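Long-range contacts in prephenate dehydratase:Amino acid-binding ACT (Brucella abortus, PDB 6VH5), which probably catalyses the decarboxylating dehydration of prephenate to 3-phenylpyruvate in phenylalanine biosynthesis and binds phenylalanine through its ACT domain: residues 75-80 and 190-195; 245-250 and 261-266. One frame throughout, in Å; residues are numbered along the deposited sequence.

Contact 1 of 2, residues 75-80 and 190-195; sequences IENTLA and ENNVTR
A classic beta bulge sets two successive residues, Ile-75 and Glu-76, against the single residue Arg-195, whose carbonyl oxygen takes both backbone amides. Ile-75 N reaches Arg-195 O at 2.8 Å in an almost straight bond, while Glu-76 N comes to a lone pair in the carbonyl plane from farther off. The return bond runs from Arg-195 N to Glu-76 O. On the face carrying Glu-76 and Arg-195 the two side chains lie alongside each other, pointing the same way, and form a salt bridge, Arg-195 NH1 to Glu-76 OE2 at 2.9 Å. The oxygen sits close to the guanidinium plane, yet the nitrogen meets it from above the carboxylate, the two planes being 59° apart. Ile-75 CD1 lies over one face of the guanidinium, 3.7 Å from Arg-195 NH1. Outside the pair, Glu-76 OE2 also binds Lys-246, and Arg-195 bridges to Glu-100 and Asp-264.

The other face carries Asn-77 and Thr-194. With CG anti to the backbone N (chi1 172°), the Asn-77 amide leans across the neighbouring strand, where ND2 donates to Thr-194 OG1 at 3.0 Å and to Asn-192 OD1 at 2.9 Å. Its OD1 accepts from Leu-79 N in an Asx turn and also from Gly-81 N, where strand 70-77 ends. Beyond it, Thr-78 N binds Val-193 O, and Leu-79 CD1 rests on Asn-192 CB at 3.7 Å.

Thr-194 is predicted to be essential for dehydratase activity. If so, Asn-77 ND2 is in a position to help orient its hydroxyl.

Contact 2 of 2, residues 245-250 and 261-266; sequences TKLESY and FYADIE. With PHE (phenylalanine), chain E; PHE (phenylalanine), chain J.
Lys-246 runs beside Asp-264 on one face of the antiparallel ladder, both side chains pointing the same way. Its CB lies 3.8 Å from Asp-264 CG, and because the chain leaves with CG anti to the backbone N (chi1 -171°) and stays extended, CD passes the carboxylate at 3.6 Å from OD2. CE then comes within 3.8 Å of Tyr-262 CE2, the two side chains meeting at a slant. A bend at the last torsion (chi4 66°) carries NZ away from Asp-264 to a salt bridge with Glu-76; Glu-248 OE2 is only a long partner. Asp-264 finds its own partners in Thr-218 and Arg-195, and a water donates to its OD2 while also bonding Thr-245 OG1.

These strands, 243-251 and 258-266, form a beta hairpin in the four-stranded antiparallel sheet of the ACT domain. Strand 243-251 is an edge strand within the chain, and backbone hydrogen bonds from Leu-247 and Ser-249 reach the second subunit. Paired bonds join Glu-248 and Tyr-262, with Tyr-262 N 3.0 Å from Glu-248 O. Farther along, a classic bulge doubles Thr-245 and Lys-246 against Asp-264, and Thr-245 N donates to Asp-264 O.

On the face with Leu-247, Ser-249, Phe-261 and Ala-263, Leu-247 CD1 wedges between Phe-261 CD1, at 3.7 Å, and Ala-263 CB. Ser-249 CB touches Phe-261 CE1. Two bound phenylalanines line this side: the one in chain J brings its CD1 to 3.5 Å from Phe-261 CZ, and the one in chain E lays CE1 3.3 Å from Thr-245 C. Leu-230 and Asn-225 of the second subunit bind the chain E ligand, while Ser-249 OG accepts from Leu-247 N of that subunit.

Overall arrangement
Both contacts pair antiparallel strands through a classic beta bulge, but in different sheets. Contact 1, partly buried and nearer the middle of the chain, joins distant parts of the sequence in the mixed sheet of the dehydratase region; contact 2, buried, joins the two strands of a hairpin in the ACT sheet. Their centres lie about 17 Å apart, yet charged side chains meet between them: Glu-76 OE2 is 2.8 Å from Lys-246 NZ, and Arg-195 NH1 is 3.0 Å from Asp-264 OD2. Amides and hydroxyls dominate the opposite face of contact 1, whereas that of contact 2 is largely apolar and receives phenylalanine. The second subunit meets contact 1 at Thr-78 O and Leu-79, contact 2 through edge-strand backbone bonds.

Contact 1 of 2, residues 75-80 and 190-195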
ATOM      1  N   ILE A  75       4.708  -6.887  -3.243  1.00 50.91           N
ATOM      2  CA  ILE A  75       4.123  -5.719  -3.892  1.00 52.90           C
ATOM      3  C   ILE A  75       2.629  -5.844  -4.122  1.00 55.09           C
ATOM      4  O   ILE A  75       1.956  -4.817  -4.323  1.00 58.28           O
ATOM      5  CB  ILE A  75       4.848  -5.396  -5.215  1.00 57.65           C
ATOM      6  CG1 ILE A  75       4.694  -6.536  -6.217  1.00 59.50           C
ATOM      7  CG2 ILE A  75       6.341  -5.122  -4.940  1.00 53.83           C
ATOM      8  CD1 ILE A  75       5.025  -6.110  -7.635  1.00 64.20           C
ATOM      9  N   GLU A  76       2.054  -7.043  -4.101  1.00 58.52           N
ATOM     10  CA  GLU A  76       0.613  -7.213  -4.223  1.00 62.95           C
ATOM     11  C   GLU A  76       0.142  -8.233  -3.196  1.00 60.16           C
ATOM     12  O   GLU A  76       0.802  -9.253  -2.979  1.00 59.30           O
ATOM     13  CB  GLU A  76       0.206  -7.679  -5.623  1.00 56.12           C
ATOM     14  CG  GLU A  76       0.474  -6.668  -6.706  1.00 64.72           C
ATOM     15  CD  GLU A  76       0.353  -7.263  -8.089  1.00 62.32           C
ATOM     16  OE1 GLU A  76      -0.283  -8.324  -8.218  1.00 61.42           O
ATOM     17  OE2 GLU A  76       0.939  -6.696  -9.034  1.00 57.70           O
ATOM     18  N   ASN A  77      -0.981  -7.933  -2.545  1.00 59.37           N
ATOM     19  CA  ASN A  77      -1.655  -8.882  -1.664  1.00 48.38           C
ATOM     20  C   ASN A  77      -3.159  -8.796  -1.863  1.00 56.84           C
ATOM     21  O   ASN A  77      -3.726  -7.700  -1.838  1.00 67.64           O
ATOM     22  CB  ASN A  77      -1.331  -8.627  -0.193  1.00 49.78           C
ATOM     23  CG  ASN A  77      -2.175  -9.487   0.720  1.00 53.59           C
ATOM     24  OD1 ASN A  77      -3.178  -9.030   1.279  1.00 50.27           O
ATOM     25  ND2 ASN A  77      -1.793 -10.749   0.850  1.00 48.49           N
ATOM     26  N   THR A  78      -3.804  -9.961  -1.996  1.00 62.54           N
ATOM     27  CA  THR A  78      -5.224 -10.029  -2.351  1.00 59.44           C
ATOM     28  C   THR A  78      -6.149  -9.429  -1.289  1.00 59.73           C
ATOM     29  O   THR A  78      -7.208  -8.897  -1.633  1.00 58.23           O
ATOM     30  CB  THR A  78      -5.607 -11.481  -2.629  1.00 68.14           C
ATOM     31  OG1 THR A  78      -4.785 -11.991  -3.687  1.00 73.17           O
ATOM     32  CG2 THR A  78      -7.053 -11.579  -3.054  1.00 84.48           C
ATOM     33  N   LEU A  79      -5.783  -9.463  -0.004  1.00 67.22           N
ATOM     34  CA  LEU A  79      -6.745  -8.964   0.979  1.00 71.92           C
ATOM     35  C   LEU A  79      -6.238  -7.749   1.745  1.00 71.77           C
ATOM     36  O   LEU A  79      -6.380  -7.667   2.971  1.00 70.41           O
ATOM     37  CB  LEU A  79      -7.156 -10.075   1.948  1.00 71.43           C
ATOM     38  CG  LEU A  79      -7.777 -11.313   1.295  1.00 75.98           C
ATOM     39  CD1 LEU A  79      -8.046 -12.401   2.315  1.00 84.23           C
ATOM     40  CD2 LEU A  79      -9.070 -10.922   0.618  1.00 78.51           C
ATOM     41  N   ALA A  80      -5.699  -6.778   1.003  1.00 66.47           N
ATOM     42  CA  ALA A  80      -5.320  -5.459   1.514  1.00 53.83           C
ATOM     43  C   ALA A  80      -4.214  -5.534   2.556  1.00 52.37           C
ATOM     44  O   ALA A  80      -4.105  -4.667   3.426  1.00 58.59           O
ATOM     45  CB  ALA A  80      -6.532  -4.717   2.091  1.00 59.26           C
ATOM     46  N   GLU A 190     -10.493 -17.619   1.916  1.00 84.73           N
ATOM     47  CA  GLU A 190      -9.452 -18.305   1.183  1.00 83.98           C
ATOM     48  C   GLU A 190      -8.967 -17.403   0.058  1.00 71.46           C
ATOM     49  O   GLU A 190      -9.410 -16.262  -0.093  1.00 76.48           O
ATOM     50  CB  GLU A 190      -9.958 -19.653   0.673  1.00 94.99           C
ATOM     51  CG  GLU A 190     -11.350 -19.649   0.090  1.00103.25           C
ATOM     52  CD  GLU A 190     -11.881 -21.058  -0.065  1.00108.72           C
ATOM     53  OE1 GLU A 190     -12.606 -21.332  -1.046  1.00103.16           O
ATOM     54  OE2 GLU A 190     -11.546 -21.899   0.802  1.00116.66           O
ATOM     55  N   ASN A 191      -8.008 -17.905  -0.710  1.00 65.22           N
ATOM     56  CA  ASN A 191      -7.469 -17.168  -1.858  1.00 74.42           C
ATOM     57  C   ASN A 191      -6.809 -15.855  -1.441  1.00 70.60           C
ATOM     58  O   ASN A 191      -7.033 -14.800  -2.034  1.00 77.35           O
ATOM     59  CB  ASN A 191      -8.555 -16.935  -2.909  1.00 78.48           C
ATOM     60  CG  ASN A 191      -8.652 -18.075  -3.867  1.00 88.09           C
ATOM     61  OD1 ASN A 191      -9.617 -18.836  -3.849  1.00 96.89           O
ATOM     62  ND2 ASN A 191      -7.624 -18.230  -4.700  1.00 92.88           N
ATOM     63  N   ASN A 192      -6.005 -15.926  -0.395  1.00 71.25           N
ATOM     64  CA  ASN A 192      -5.190 -14.809   0.045  1.00 66.76           C
ATOM     65  C   ASN A 192      -3.790 -15.060  -0.499  1.00 64.73           C
ATOM     66  O   ASN A 192      -3.131 -16.024  -0.096  1.00 58.08           O
ATOM     67  CB  ASN A 192      -5.198 -14.697   1.565  1.00 64.20           C
ATOM     68  CG  ASN A 192      -4.447 -13.482   2.056  1.00 63.88           C
ATOM     69  OD1 ASN A 192      -4.006 -12.650   1.265  1.00 70.36           O
ATOM     70  ND2 ASN A 192      -4.341 -13.348   3.359  1.00 60.00           N
ATOM     71  N   VAL A 193      -3.380 -14.254  -1.480  1.00 67.51           N
ATOM     72  CA  VAL A 193      -2.118 -14.434  -2.192  1.00 64.65           C
ATOM     73  C   VAL A 193      -1.291 -13.157  -2.117  1.00 60.26           C
ATOM     74  O   VAL A 193      -1.832 -12.048  -2.208  1.00 59.98           O
ATOM     75  CB  VAL A 193      -2.365 -14.833  -3.659  1.00 68.81           C
ATOM     76  CG1 VAL A 193      -1.062 -15.221  -4.326  1.00 72.60           C
ATOM     77  CG2 VAL A 193      -3.354 -15.980  -3.718  1.00 66.06           C
ATOM     78  N   THR A 194       0.016 -13.313  -1.938  1.00 52.86           N
ATOM     79  CA  THR A 194       0.963 -12.206  -1.991  1.00 61.09           C
ATOM     80  C   THR A 194       1.885 -12.377  -3.193  1.00 53.57           C
ATOM     81  O   THR A 194       2.378 -13.482  -3.455  1.00 50.68           O
ATOM     82  CB  THR A 194       1.802 -12.097  -0.706  1.00 60.14           C
ATOM     83  OG1 THR A 194       0.997 -11.572   0.353  1.00 58.56           O
ATOM     84  CG2 THR A 194       2.991 -11.147  -0.930  1.00 43.97           C
ATOM     85  N   ARG A 195       2.099 -11.295  -3.930  1.00 51.28           N
ATOM     86  CA  ARG A 195       3.026 -11.297  -5.055  1.00 45.18           C
ATOM     87  C   ARG A 195       4.314 -10.602  -4.643  1.00 50.21           C
ATOM     88  O   ARG A 195       4.301  -9.430  -4.238  1.00 50.62           O
ATOM     89  CB  ARG A 195       2.427 -10.621  -6.280  1.00 45.63           C
ATOM     90  CG  ARG A 195       3.453 -10.393  -7.397  1.00 50.40           C
ATOM     91  CD  ARG A 195       2.793  -9.801  -8.658  1.00 58.16           C
ATOM     92  NE  ARG A 195       3.730  -9.833  -9.770  1.00 58.67           N
ATOM     93  CZ  ARG A 195       3.966  -8.826 -10.597  1.00 51.78           C
ATOM     94  NH1 ARG A 195       3.312  -7.680 -10.472  1.00 51.74           N
ATOM     95  NH2 ARG A 195       4.859  -8.976 -11.556  1.00 47.59           N
TER

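Contact 2 of 2, residues 245-250 and 261-266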
ATOM      1  N   THR A 245      -0.526  -6.623 -17.799  1.00 46.71           N
ATOM      2  CA  THR A 245      -1.139  -7.248 -16.636  1.00 50.95           C
ATOM      3  C   THR A 245      -1.056  -6.399 -15.379  1.00 56.46           C
ATOM      4  O   THR A 245      -1.633  -6.784 -14.355  1.00 55.90           O
ATOM      5  CB  THR A 245      -0.509  -8.618 -16.357  1.00 54.92           C
ATOM      6  OG1 THR A 245       0.862  -8.455 -15.979  1.00 53.03           O
ATOM      7  CG2 THR A 245      -0.581  -9.507 -17.575  1.00 53.56           C
ATOM      8  N   LYS A 246      -0.370  -5.258 -15.418  1.00 49.39           N
ATOM      9  CA  LYS A 246      -0.359  -4.365 -14.269  1.00 40.42           C
ATOM     10  C   LYS A 246      -0.193  -2.940 -14.768  1.00 44.68           C
ATOM     11  O   LYS A 246       0.578  -2.687 -15.704  1.00 47.34           O
ATOM     12  CB  LYS A 246       0.764  -4.748 -13.295  1.00 48.58           C
ATOM     13  CG  LYS A 246       0.737  -4.008 -11.965  1.00 49.99           C
ATOM     14  CD  LYS A 246       1.900  -4.444 -11.098  1.00 57.28           C
ATOM     15  CE  LYS A 246       1.986  -3.626  -9.818  1.00 55.77           C
ATOM     16  NZ  LYS A 246       0.809  -3.878  -8.955  1.00 64.10           N
ATOM     17  N   LEU A 247      -0.915  -2.012 -14.144  1.00 41.57           N
ATOM     18  CA  LEU A 247      -0.810  -0.609 -14.549  1.00 40.30           C
ATOM     19  C   LEU A 247      -1.289   0.260 -13.400  1.00 41.74           C
ATOM     20  O   LEU A 247      -2.404   0.071 -12.898  1.00 45.19           O
ATOM     21  CB  LEU A 247      -1.620  -0.340 -15.828  1.00 37.89           C
ATOM     22  CG  LEU A 247      -1.481   1.048 -16.462  1.00 45.51           C
ATOM     23  CD1 LEU A 247      -0.003   1.361 -16.748  1.00 38.32           C
ATOM     24  CD2 LEU A 247      -2.316   1.157 -17.761  1.00 40.80           C
ATOM     25  N   GLU A 248      -0.426   1.149 -12.933  1.00 51.23           N
ATOM     26  CA  GLU A 248      -0.719   2.005 -11.794  1.00 60.19           C
ATOM     27  C   GLU A 248      -0.352   3.445 -12.103  1.00 57.61           C
ATOM     28  O   GLU A 248       0.781   3.728 -12.502  1.00 50.98           O
ATOM     29  CB  GLU A 248       0.044   1.539 -10.573  1.00 70.20           C
ATOM     30  CG  GLU A 248      -0.635   0.483  -9.753  1.00 78.69           C
ATOM     31  CD  GLU A 248       0.081   0.335  -8.442  1.00 72.67           C
ATOM     32  OE1 GLU A 248       1.105   1.034  -8.302  1.00 57.72           O
ATOM     33  OE2 GLU A 248      -0.395  -0.409  -7.556  1.00 85.81           O
ATOM     34  N   SER A 249      -1.278   4.354 -11.833  1.00 51.07           N
ATOM     35  CA  SER A 249      -1.039   5.768 -12.051  1.00 40.56           C
ATOM     36  C   SER A 249      -0.471   6.420 -10.799  1.00 46.35           C
ATOM     37  O   SER A 249      -0.731   5.999  -9.664  1.00 53.59           O
ATOM     38  CB  SER A 249      -2.326   6.468 -12.482  1.00 47.12           C
ATOM     39  OG  SER A 249      -3.099   6.899 -11.384  1.00 55.13           O
ATOM     40  N   TYR A 250       0.344   7.442 -11.022  1.00 47.00           N
ATOM     41  CA  TYR A 250       0.985   8.181  -9.940  1.00 51.30           C
ATOM     42  C   TYR A 250       1.146   9.606 -10.445  1.00 54.90           C
ATOM     43  O   TYR A 250       1.937   9.839 -11.363  1.00 60.75           O
ATOM     44  CB  TYR A 250       2.321   7.509  -9.615  1.00 58.06           C
ATOM     45  CG  TYR A 250       3.146   8.034  -8.472  1.00 71.11           C
ATOM     46  CD1 TYR A 250       3.151   7.379  -7.243  1.00 84.15           C
ATOM     47  CD2 TYR A 250       3.975   9.143  -8.635  1.00 77.27           C
ATOM     48  CE1 TYR A 250       3.936   7.833  -6.187  1.00 89.02           C
ATOM     49  CE2 TYR A 250       4.761   9.607  -7.598  1.00 83.00           C
ATOM     50  CZ  TYR A 250       4.735   8.947  -6.370  1.00 87.66           C
ATOM     51  OH  TYR A 250       5.502   9.398  -5.330  1.00 85.84           O
ATOM     52  N   PHE A 261       3.475   6.241 -14.715  1.00 56.23           N
ATOM     53  CA  PHE A 261       2.791   4.957 -14.748  1.00 53.70           C
ATOM     54  C   PHE A 261       3.799   3.847 -14.504  1.00 52.00           C
ATOM     55  O   PHE A 261       4.939   3.905 -14.979  1.00 52.33           O
ATOM     56  CB  PHE A 261       2.068   4.710 -16.096  1.00 51.29           C
ATOM     57  CG  PHE A 261       0.768   5.462 -16.240  1.00 53.69           C
ATOM     58  CD1 PHE A 261      -0.440   4.874 -15.837  1.00 52.94           C
ATOM     59  CD2 PHE A 261       0.749   6.767 -16.722  1.00 40.11           C
ATOM     60  CE1 PHE A 261      -1.642   5.565 -15.932  1.00 46.32           C
ATOM     61  CE2 PHE A 261      -0.446   7.468 -16.816  1.00 41.30           C
ATOM     62  CZ  PHE A 261      -1.647   6.865 -16.422  1.00 47.72           C
ATOM     63  N   TYR A 262       3.365   2.846 -13.752  1.00 39.28           N
ATOM     64  CA  TYR A 262       4.127   1.633 -13.508  1.00 46.31           C
ATOM     65  C   TYR A 262       3.400   0.504 -14.220  1.00 44.06           C
ATOM     66  O   TYR A 262       2.191   0.349 -14.046  1.00 51.96           O
ATOM     67  CB  TYR A 262       4.248   1.373 -11.994  1.00 43.50           C
ATOM     68  CG  TYR A 262       5.067   0.172 -11.577  1.00 47.33           C
ATOM     69  CD1 TYR A 262       6.344   0.324 -11.040  1.00 57.25           C
ATOM     70  CD2 TYR A 262       4.536  -1.117 -11.656  1.00 52.45           C
ATOM     71  CE1 TYR A 262       7.087  -0.781 -10.620  1.00 56.18           C
ATOM     72  CE2 TYR A 262       5.267  -2.229 -11.254  1.00 53.10           C
ATOM     73  CZ  TYR A 262       6.545  -2.055 -10.738  1.00 57.13           C
ATOM     74  OH  TYR A 262       7.271  -3.162 -10.347  1.00 49.07           O
ATOM     75  N   ALA A 263       4.119  -0.275 -15.021  1.00 41.97           N
ATOM     76  CA  ALA A 263       3.452  -1.243 -15.881  1.00 44.27           C
ATOM     77  C   ALA A 263       4.249  -2.532 -16.002  1.00 49.74           C
ATOM     78  O   ALA A 263       5.485  -2.516 -16.001  1.00 52.20           O
ATOM     79  CB  ALA A 263       3.219  -0.661 -17.284  1.00 45.77           C
ATOM     80  N   ASP A 264       3.522  -3.645 -16.090  1.00 51.11           N
ATOM     81  CA  ASP A 264       4.058  -4.949 -16.456  1.00 49.79           C
ATOM     82  C   ASP A 264       3.389  -5.372 -17.761  1.00 52.33           C
ATOM     83  O   ASP A 264       2.167  -5.239 -17.897  1.00 48.98           O
ATOM     84  CB  ASP A 264       3.764  -6.021 -15.392  1.00 49.30           C
ATOM     85  CG  ASP A 264       4.387  -5.732 -14.016  1.00 51.92           C
ATOM     86  OD1 ASP A 264       5.148  -4.752 -13.835  1.00 49.86           O
ATOM     87  OD2 ASP A 264       4.094  -6.529 -13.098  1.00 53.63           O
ATOM     88  N   ILE A 265       4.174  -5.876 -18.716  1.00 44.00           N
ATOM     89  CA  ILE A 265       3.632  -6.525 -19.907  1.00 48.64           C
ATOM     90  C   ILE A 265       4.224  -7.930 -19.973  1.00 46.58           C
ATOM     91  O   ILE A 265       5.277  -8.225 -19.394  1.00 42.36           O
ATOM     92  CB  ILE A 265       3.915  -5.763 -21.232  1.00 45.51           C
ATOM     93  CG1 ILE A 265       5.414  -5.623 -21.451  1.00 40.27           C
ATOM     94  CG2 ILE A 265       3.247  -4.383 -21.271  1.00 35.92           C
ATOM     95  CD1 ILE A 265       5.765  -4.882 -22.692  1.00 47.21           C
ATOM     96  N   GLU A 266       3.518  -8.805 -20.675  1.00 40.11           N
ATOM     97  CA  GLU A 266       3.984 -10.159 -20.961  1.00 41.57           C
ATOM     98  C   GLU A 266       4.657 -10.125 -22.328  1.00 52.04           C
ATOM     99  O   GLU A 266       3.993 -10.042 -23.362  1.00 60.45           O
ATOM    100  CB  GLU A 266       2.821 -11.143 -20.890  1.00 44.93           C
ATOM    101  CG  GLU A 266       2.211 -11.186 -19.484  1.00 49.83           C
ATOM    102  CD  GLU A 266       1.030 -12.133 -19.330  1.00 61.17           C
ATOM    103  OE1 GLU A 266       0.228 -12.294 -20.281  1.00 66.81           O
ATOM    104  OE2 GLU A 266       0.914 -12.725 -18.235  1.00 69.22           O
TER
HETATM  105  N   PHE E 301      -4.602  -7.277 -19.996  1.00 39.02           N
HETATM  106  CA  PHE E 301      -5.629  -6.331 -20.424  1.00 45.77           C
HETATM  107  C   PHE E 301      -5.067  -5.390 -21.469  1.00 52.54           C
HETATM  108  O   PHE E 301      -3.866  -5.455 -21.756  1.00 47.20           O
HETATM  109  CB  PHE E 301      -6.186  -5.522 -19.252  1.00 43.63           C
HETATM  110  CG  PHE E 301      -5.127  -4.939 -18.338  1.00 50.03           C
HETATM  111  CD1 PHE E 301      -4.905  -5.486 -17.084  1.00 57.71           C
HETATM  112  CD2 PHE E 301      -4.372  -3.840 -18.726  1.00 48.91           C
HETATM  113  CE1 PHE E 301      -3.942  -4.952 -16.235  1.00 63.18           C
HETATM  114  CE2 PHE E 301      -3.414  -3.304 -17.892  1.00 54.05           C
HETATM  115  CZ  PHE E 301      -3.193  -3.858 -16.645  1.00 61.01           C
HETATM  116  OXT PHE E 301      -5.805  -4.560 -22.005  1.00 48.11           O
HETATM  117  N   PHE J 301      -4.777  12.214 -17.539  1.00 49.67           N
HETATM  118  CA  PHE J 301      -4.217  11.489 -18.674  1.00 52.96           C
HETATM  119  C   PHE J 301      -5.296  10.877 -19.568  1.00 59.08           C
HETATM  120  O   PHE J 301      -4.973  10.100 -20.473  1.00 60.31           O
HETATM  121  CB  PHE J 301      -3.267  10.392 -18.200  1.00 47.09           C
HETATM  122  CG  PHE J 301      -3.800   9.574 -17.043  1.00 52.32           C
HETATM  123  CD1 PHE J 301      -3.365   9.818 -15.748  1.00 51.05           C
HETATM  124  CD2 PHE J 301      -4.706   8.553 -17.253  1.00 42.92           C
HETATM  125  CE1 PHE J 301      -3.849   9.067 -14.677  1.00 51.72           C
HETATM  126  CE2 PHE J 301      -5.192   7.802 -16.196  1.00 53.38           C
HETATM  127  CZ  PHE J 301      -4.758   8.059 -14.901  1.00 52.69           C
HETATM  128  OXT PHE J 301      -6.493  11.140 -19.408  1.00 53.63           O
HETATM  129  O   HOH W   1       1.792  -8.344 -13.512  1.00 53.22           O